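Local coordinates for protein superoxide dismutase [Mn/Fe] (PDB 3AK2) that catalyses the dismutation of superoxide to dioxygen and hydrogen peroxide at a single metal site, which holds manganese here and can work with iron or manganese, at residues 81-84 / 85-88; 102-105 / 106-110; 177-180 / 181-185. One frame throughout, in Å; residues are numbered along the deposited sequence.

Contact 1: 81-84 / 85-88; sequences IFWP and NMAP
Phe82 and Met86 meet in a local Met-aromatic contact where helix 62-82 gives out and the chain turns into the loop that follows it, deep in the chain and next to the metal site. The methyl CE of Met86 sits over one face of the Phe82 ring, 3.7 Å from its centroid and displaced toward the rim, nearest CZ and CE2. SD approaches the same ring more obliquely. A bend at the last torsion of Met86 (chi3 -67°) turns CE back onto the ring, where its C-H groups make a CH-pi contact. CE also lies 4.1 Å from CE3 of Trp83, which it meets obliquely, so the methyl touches both aromatic side chains.

The backbone reversal beneath is a type I beta turn from Trp83 to Met86, closed by Met86 N to Trp83 O at 3.0 Å. One step earlier Asn85 N donates to Ile81 O at 3.1 Å, an i-to-i+4 bond. Alongside it, the side chains of Ile81 and Asn85 point the same way, with CG2 of Ile81 3.4 Å from OD1 of Asn85. Both ends of that buried amide are hydrogen-bonded further out: OD1 accepts from Val163 N, while ND2 donates to Asp194 and to the carbonyl of Ile161.

Phe82 stands about 6 Å from the bound manganese and touches the metal ligand Asp165, and Trp83 stacks edge-to-face with a second ligand, His31, while its NE1 is hydrogen-bonded to ND1 of His36. Helix 179-186 lies against Phe82 and Met86 through Trp186, strand 159-165 against Ile81, Phe82 and Asn85, and helix 192-205 covers Ile81 and Pro84 with Arg198.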
loop_
_atom_site.group_PDB
_atom_site.type_symbol
_atom_site.label_atom_id
_atom_site.label_comp_id
_atom_site.label_asym_id
_atom_site.label_seq_id
_atom_site.Cartn_x
_atom_site.Cartn_y
_atom_site.Cartn_z
ATOM N N ILE A 81 -17.506 -14.383 -3.398
ATOM C CA ILE A 81 -18.339 -13.701 -4.390
ATOM C C ILE A 81 -17.963 -14.150 -5.812
ATOM O O ILE A 81 -18.838 -14.379 -6.654
ATOM C CB ILE A 81 -18.232 -12.165 -4.245
ATOM C CG1 ILE A 81 -18.695 -11.732 -2.848
ATOM C CG2 ILE A 81 -19.031 -11.459 -5.342
ATOM C CD1 ILE A 81 -18.384 -10.285 -2.507
ATOM N N PHE A 82 -16.661 -14.302 -6.058
ATOM C CA PHE A 82 -16.126 -14.669 -7.374
ATOM C C PHE A 82 -16.737 -15.949 -7.962
ATOM O O PHE A 82 -17.129 -15.965 -9.132
ATOM C CB PHE A 82 -14.598 -14.783 -7.278
ATOM C CG PHE A 82 -13.899 -15.055 -8.588
ATOM C CD1 PHE A 82 -14.046 -14.201 -9.674
ATOM C CD2 PHE A 82 -13.049 -16.155 -8.713
ATOM C CE1 PHE A 82 -13.377 -14.456 -10.879
ATOM C CE2 PHE A 82 -12.370 -16.412 -9.903
ATOM C CZ PHE A 82 -12.538 -15.563 -10.989
ATOM N N TRP A 83 -16.831 -17.013 -7.166
ATOM C CA TRP A 83 -17.304 -18.285 -7.722
ATOM C C TRP A 83 -18.750 -18.236 -8.254
ATOM O O TRP A 83 -18.976 -18.572 -9.417
ATOM C CB TRP A 83 -17.129 -19.457 -6.752
ATOM C CG TRP A 83 -15.798 -19.568 -6.072
ATOM C CD1 TRP A 83 -15.584 -19.654 -4.728
ATOM C CD2 TRP A 83 -14.503 -19.657 -6.692
ATOM N NE1 TRP A 83 -14.240 -19.777 -4.466
ATOM C CE2 TRP A 83 -13.555 -19.789 -5.651
ATOM C CE3 TRP A 83 -14.053 -19.649 -8.021
ATOM C CZ2 TRP A 83 -12.187 -19.893 -5.892
ATOM C CZ3 TRP A 83 -12.686 -19.753 -8.257
ATOM C CH2 TRP A 83 -11.772 -19.873 -7.196
ATOM N N PRO A 84 -19.730 -17.833 -7.414
ATOM C CA PRO A 84 -21.101 -17.742 -7.937
ATOM C C PRO A 84 -21.326 -16.608 -8.942
ATOM O O PRO A 84 -22.342 -16.612 -9.648
ATOM C CB PRO A 84 -21.948 -17.531 -6.680
ATOM C CG PRO A 84 -21.019 -16.904 -5.693
ATOM C CD PRO A 84 -19.671 -17.501 -5.978
ATOM N N ASN A 85 -20.397 -15.654 -9.013
ATOM C CA ASN A 85 -20.394 -14.645 -10.079
ATOM C C ASN A 85 -20.178 -15.272 -11.455
ATOM O O ASN A 85 -20.335 -14.595 -12.473
ATOM C CB ASN A 85 -19.268 -13.625 -9.870
ATOM C CG ASN A 85 -19.660 -12.427 -9.004
ATOM O OD1 ASN A 85 -18.799 -11.602 -8.702
ATOM N ND2 ASN A 85 -20.932 -12.308 -8.625
ATOM N N MET A 86 -19.784 -16.545 -11.486
ATOM C CA MET A 86 -19.573 -17.262 -12.741
ATOM C C MET A 86 -20.513 -18.456 -12.829
ATOM O O MET A 86 -21.072 -18.892 -11.825
ATOM C CB MET A 86 -18.118 -17.721 -12.877
ATOM C CG MET A 86 -17.123 -16.571 -12.891
ATOM S SD MET A 86 -15.400 -17.056 -13.105
ATOM C CE MET A 86 -15.076 -17.932 -11.568
ATOM N N ALA A 87 -20.692 -18.962 -14.045
ATOM C CA ALA A 87 -21.526 -20.134 -14.291
ATOM C C ALA A 87 -21.077 -20.774 -15.594
ATOM O O ALA A 87 -20.497 -20.091 -16.442
ATOM C CB ALA A 87 -23.002 -19.734 -14.368
ATOM N N PRO A 88 -21.338 -22.087 -15.764
ATOM C CA PRO A 88 -20.980 -22.747 -17.017
ATOM C C PRO A 88 -21.570 -21.995 -18.210
ATOM O O PRO A 88 -22.695 -21.492 -18.114
ATOM C CB PRO A 88 -21.628 -24.130 -16.882
ATOM C CG PRO A 88 -21.702 -24.365 -15.421
ATOM C CD PRO A 88 -21.973 -23.020 -14.814
#

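Contact 2: 102-105 / 106-110; sequences DLIE and KQFGG
Lys106 reaches back one helical turn to Asp102, in the last turns of helix 98-108, and forms a salt bridge in which NZ lies 2.8 Å from OD2. The lysine is extended beyond CG, and its CG and CD run over the carbonyl oxygen of Asp102 on the way. OD2 meets NZ with its syn lone pair, on the side of the other oxygen. With CG of Asp102 anti to its own nitrogen (chi1 -177°), the carboxylate swings toward the lysine, while the two backbones are joined by Lys106 N to Asp102 O.

Glu105, on an exposed part of the helix, bends at chi2 (62°), which carries its carboxylate toward the helix end; OE2 comes within 3.4 Å of CA of Gly110. Gly109 N adds a weak bond to Glu105 O.

Ile104 is buried, and its CG2 lies 3.5 Å from O of Gly110. Its own oxygen takes two N-H groups, Phe108 N at 3.0 Å and Gly110 N at 3.2 Å, from opposite faces of the carbonyl plane. Phe108 lays its ring edge near CA of Ile104 and packs on Ile144 of strand 141-148 and on Leu54 of the second subunit.

Gly109, the first residue to leave helical backbone angles and at positive phi, is the glycine C' termination common at helix ends; the bond from Gly110 N to Ile104 O closes the turn, and Gly110 is at once the N-cap of helix 111-123.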
loop_
_atom_site.group_PDB
_atom_site.type_symbol
_atom_site.label_atom_id
_atom_site.label_comp_id
_atom_site.label_asym_id
_atom_site.label_seq_id
_atom_site.Cartn_x
_atom_site.Cartn_y
_atom_site.Cartn_z
ATOM N N ASP A 102 -30.626 -1.939 -16.295
ATOM C CA ASP A 102 -31.185 -0.599 -16.134
ATOM C C ASP A 102 -30.154 0.387 -15.592
ATOM O O ASP A 102 -29.979 1.474 -16.139
ATOM C CB ASP A 102 -32.425 -0.616 -15.241
ATOM C CG ASP A 102 -33.070 0.750 -15.129
ATOM O OD1 ASP A 102 -33.450 1.310 -16.180
ATOM O OD2 ASP A 102 -33.179 1.265 -13.999
ATOM N N LEU A 103 -29.469 0.005 -14.516
ATOM C CA LEU A 103 -28.438 0.868 -13.946
ATOM C C LEU A 103 -27.238 1.021 -14.878
ATOM O O LEU A 103 -26.657 2.100 -14.973
ATOM C CB LEU A 103 -28.008 0.381 -12.559
ATOM C CG LEU A 103 -29.016 0.552 -11.418
ATOM C CD1 LEU A 103 -28.388 0.151 -10.093
ATOM C CD2 LEU A 103 -29.546 1.981 -11.337
ATOM N N ILE A 104 -26.883 -0.048 -15.583
ATOM C CA ILE A 104 -25.800 0.024 -16.560
ATOM C C ILE A 104 -26.125 1.030 -17.673
ATOM O O ILE A 104 -25.256 1.795 -18.100
ATOM C CB ILE A 104 -25.446 -1.371 -17.122
ATOM C CG1 ILE A 104 -24.613 -2.151 -16.099
ATOM C CG2 ILE A 104 -24.671 -1.261 -18.425
ATOM C CD1 ILE A 104 -24.383 -3.606 -16.469
ATOM N N GLU A 105 -27.382 1.042 -18.112
ATOM C CA GLU A 105 -27.849 1.991 -19.122
ATOM C C GLU A 105 -27.790 3.434 -18.616
ATOM O O GLU A 105 -27.286 4.320 -19.309
ATOM C CB GLU A 105 -29.277 1.638 -19.567
ATOM C CG GLU A 105 -29.861 2.542 -20.661
ATOM C CD GLU A 105 -29.079 2.503 -21.970
ATOM O OE1 GLU A 105 -28.994 3.555 -22.640
ATOM O OE2 GLU A 105 -28.553 1.428 -22.334
ATOM N N LYS A 106 -28.288 3.653 -17.402
ATOM C CA LYS A 106 -28.404 4.997 -16.834
ATOM C C LYS A 106 -27.069 5.614 -16.437
ATOM O O LYS A 106 -26.891 6.833 -16.509
ATOM C CB LYS A 106 -29.335 4.976 -15.626
ATOM C CG LYS A 106 -30.787 4.753 -15.982
ATOM C CD LYS A 106 -31.610 4.504 -14.743
ATOM C CE LYS A 106 -33.084 4.454 -15.085
ATOM N NZ LYS A 106 -33.879 3.983 -13.923
ATOM N N GLN A 107 -26.129 4.773 -16.024
ATOM C CA GLN A 107 -24.873 5.265 -15.469
ATOM C C GLN A 107 -23.697 5.195 -16.422
ATOM O O GLN A 107 -22.882 6.120 -16.470
ATOM C CB GLN A 107 -24.532 4.503 -14.204
ATOM C CG GLN A 107 -25.584 4.624 -13.139
ATOM C CD GLN A 107 -25.148 3.957 -11.876
ATOM O OE1 GLN A 107 -25.812 3.050 -11.380
ATOM N NE2 GLN A 107 -24.000 4.382 -11.353
ATOM N N PHE A 108 -23.598 4.095 -17.160
ATOM C CA PHE A 108 -22.444 3.871 -18.024
ATOM C C PHE A 108 -22.759 4.107 -19.496
ATOM O O PHE A 108 -21.866 4.055 -20.336
ATOM C CB PHE A 108 -21.854 2.473 -17.797
ATOM C CG PHE A 108 -21.481 2.203 -16.365
ATOM C CD1 PHE A 108 -20.366 2.811 -15.793
ATOM C CD2 PHE A 108 -22.248 1.348 -15.584
ATOM C CE1 PHE A 108 -20.022 2.569 -14.465
ATOM C CE2 PHE A 108 -21.910 1.099 -14.252
ATOM C CZ PHE A 108 -20.795 1.713 -13.694
ATOM N N GLY A 109 -24.027 4.381 -19.796
ATOM C CA GLY A 109 -24.463 4.606 -21.171
ATOM C C GLY A 109 -24.606 3.317 -21.961
ATOM O O GLY A 109 -24.420 3.302 -23.178
ATOM N N GLY A 110 -24.932 2.231 -21.266
ATOM C CA GLY A 110 -25.203 0.956 -21.925
ATOM C C GLY A 110 -24.163 -0.118 -21.669
ATOM O O GLY A 110 -23.079 0.158 -21.137
#

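Contact 3: 177-180 / 181-185; sequences NDRG and SYVEN
Asp178 caps the N terminus of helix 179-186 by accepting from Ser181 N, the classic N-cap bond of an aspartate. From CB, held so that CG lies anti to the backbone nitrogen (chi1 -166°), the side chain folds over the first turn. CG comes 3.5 Å from CB of Ser181. At its tip the two oxygens divide their work: OD1 receives Ser181 N at 3.1 Å, from above the carboxylate plane, while OD2 rests 3.3 Å from CB of Ser181. The carbonyl oxygen of Asp178 adds weak bonds from Ser181 N and Tyr182 N. A negative carboxylate at the start of a helix would be expected to suit the positive end of its dipole.

Beyond the cap the helical pattern is regular, with Val183 N donating to Arg179 O at 2.9 Å and Glu184 N to Gly180 O. Arg179 and Val183 touch only loosely, through CG and CG2. The guanidinium of Arg179 is instead held by carbonyls of Lys123, Val125 and Gly127 and by the hydroxyl of Tyr171, which ties the start of the helix to the end of helix 111-123 and the loop after it. Glu184 makes a salt bridge with Lys123. Tyr182, whose side chain is about 8 Å from the manganese, has Arg179 O at its ring edge and hydrogen-bonds through OH to the backbone carbonyl of Asp165, a metal ligand.

One turn on, Ser181 O accepts twice from Asn185, from the backbone N on one face of its plane and from ND2 on the other, the latter at 2.9 Å.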
loop_
_atom_site.group_PDB
_atom_site.type_symbol
_atom_site.label_atom_id
_atom_site.label_comp_id
_atom_site.label_asym_id
_atom_site.label_seq_id
_atom_site.Cartn_x
_atom_site.Cartn_y
_atom_site.Cartn_z
ATOM N N ASN A 177 1.150 -14.686 -19.616
ATOM C CA ASN A 177 1.164 -13.250 -19.330
ATOM C C ASN A 177 -0.028 -12.482 -19.906
ATOM O O ASN A 177 -0.235 -11.309 -19.581
ATOM C CB ASN A 177 2.437 -12.643 -19.901
ATOM C CG ASN A 177 2.542 -12.850 -21.391
ATOM O OD1 ASN A 177 2.705 -13.979 -21.857
ATOM N ND2 ASN A 177 2.417 -11.768 -22.152
ATOM N N ASP A 178 -0.802 -13.130 -20.774
ATOM C CA ASP A 178 -1.865 -12.449 -21.509
ATOM C C ASP A 178 -3.143 -12.302 -20.683
ATOM O O ASP A 178 -4.172 -12.931 -20.959
ATOM C CB ASP A 178 -2.132 -13.158 -22.844
ATOM C CG ASP A 178 -2.967 -12.324 -23.804
ATOM O OD1 ASP A 178 -3.425 -11.216 -23.438
ATOM O OD2 ASP A 178 -3.178 -12.788 -24.947
ATOM N N ARG A 179 -3.068 -11.437 -19.675
ATOM C CA ARG A 179 -4.219 -11.127 -18.837
ATOM C C ARG A 179 -5.383 -10.566 -19.657
ATOM O O ARG A 179 -6.548 -10.831 -19.350
ATOM C CB ARG A 179 -3.822 -10.129 -17.750
ATOM C CG ARG A 179 -4.958 -9.773 -16.810
ATOM C CD ARG A 179 -4.618 -8.544 -16.017
ATOM N NE ARG A 179 -3.859 -8.868 -14.820
ATOM C CZ ARG A 179 -3.376 -7.961 -13.976
ATOM N NH1 ARG A 179 -3.545 -6.668 -14.216
ATOM N NH2 ARG A 179 -2.712 -8.359 -12.900
ATOM N N GLY A 180 -5.063 -9.789 -20.691
ATOM C CA GLY A 180 -6.083 -9.181 -21.547
ATOM C C GLY A 180 -7.015 -10.206 -22.171
ATOM O O GLY A 180 -8.240 -10.037 -22.163
ATOM N N SER A 181 -6.431 -11.279 -22.701
ATOM C CA SER A 181 -7.215 -12.364 -23.289
ATOM C C SER A 181 -8.063 -13.068 -22.231
ATOM O O SER A 181 -9.212 -13.418 -22.489
ATOM C CB SER A 181 -6.308 -13.365 -24.001
ATOM O OG SER A 181 -7.063 -14.427 -24.553
ATOM N N TYR A 182 -7.503 -13.255 -21.037
ATOM C CA TYR A 182 -8.260 -13.826 -19.926
ATOM C C TYR A 182 -9.507 -13.010 -19.603
ATOM O O TYR A 182 -10.601 -13.567 -19.492
ATOM C CB TYR A 182 -7.377 -13.971 -18.686
ATOM C CG TYR A 182 -8.123 -14.123 -17.377
ATOM C CD1 TYR A 182 -8.895 -15.255 -17.112
ATOM C CD2 TYR A 182 -8.030 -13.142 -16.391
ATOM C CE1 TYR A 182 -9.572 -15.398 -15.903
ATOM C CE2 TYR A 182 -8.698 -13.275 -15.176
ATOM C CZ TYR A 182 -9.462 -14.408 -14.936
ATOM O OH TYR A 182 -10.127 -14.565 -13.738
ATOM N N VAL A 183 -9.336 -11.695 -19.460
ATOM C CA VAL A 183 -10.442 -10.801 -19.115
ATOM C C VAL A 183 -11.528 -10.833 -20.191
ATOM O O VAL A 183 -12.718 -10.899 -19.879
ATOM C CB VAL A 183 -9.943 -9.354 -18.879
ATOM C CG1 VAL A 183 -11.108 -8.376 -18.728
ATOM C CG2 VAL A 183 -9.024 -9.296 -17.658
ATOM N N GLU A 184 -11.110 -10.803 -21.455
ATOM C CA GLU A 184 -12.051 -10.868 -22.571
ATOM C C GLU A 184 -12.862 -12.166 -22.551
ATOM O O GLU A 184 -14.077 -12.156 -22.764
ATOM C CB GLU A 184 -11.319 -10.706 -23.907
ATOM C CG GLU A 184 -10.788 -9.293 -24.167
ATOM C CD GLU A 184 -11.886 -8.242 -24.241
ATOM O OE1 GLU A 184 -12.973 -8.536 -24.788
ATOM O OE2 GLU A 184 -11.658 -7.113 -23.760
ATOM N N ASN A 185 -12.182 -13.274 -22.275
ATOM C CA ASN A 185 -12.826 -14.583 -22.216
ATOM C C ASN A 185 -13.740 -14.772 -21.007
ATOM O O ASN A 185 -14.752 -15.469 -21.089
ATOM C CB ASN A 185 -11.779 -15.693 -22.278
ATOM C CG ASN A 185 -11.408 -16.055 -23.699
ATOM O OD1 ASN A 185 -12.162 -16.736 -24.389
ATOM N ND2 ASN A 185 -10.239 -15.604 -24.141
#

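How the contacts relate
From the N terminus, contact 1 comes first, where helix 62-82 ends and the chain turns into the loop toward helix 98-108. Contact 2 closes the end of that next helix and passes straight into helix 111-123. Contact 3 follows much later, after the three-stranded sheet, and opens helix 179-186. Each is a short local closure; the three lie in series, none nesting or crossing. Contacts 1 and 3 touch in space: CZ of Phe82 is 3.8 Å from OH of Tyr182, joining the alpha-hairpin region to the C-terminal region near the manganese. Contact 2 stands apart, its centre about 22 Å from that of contact 1.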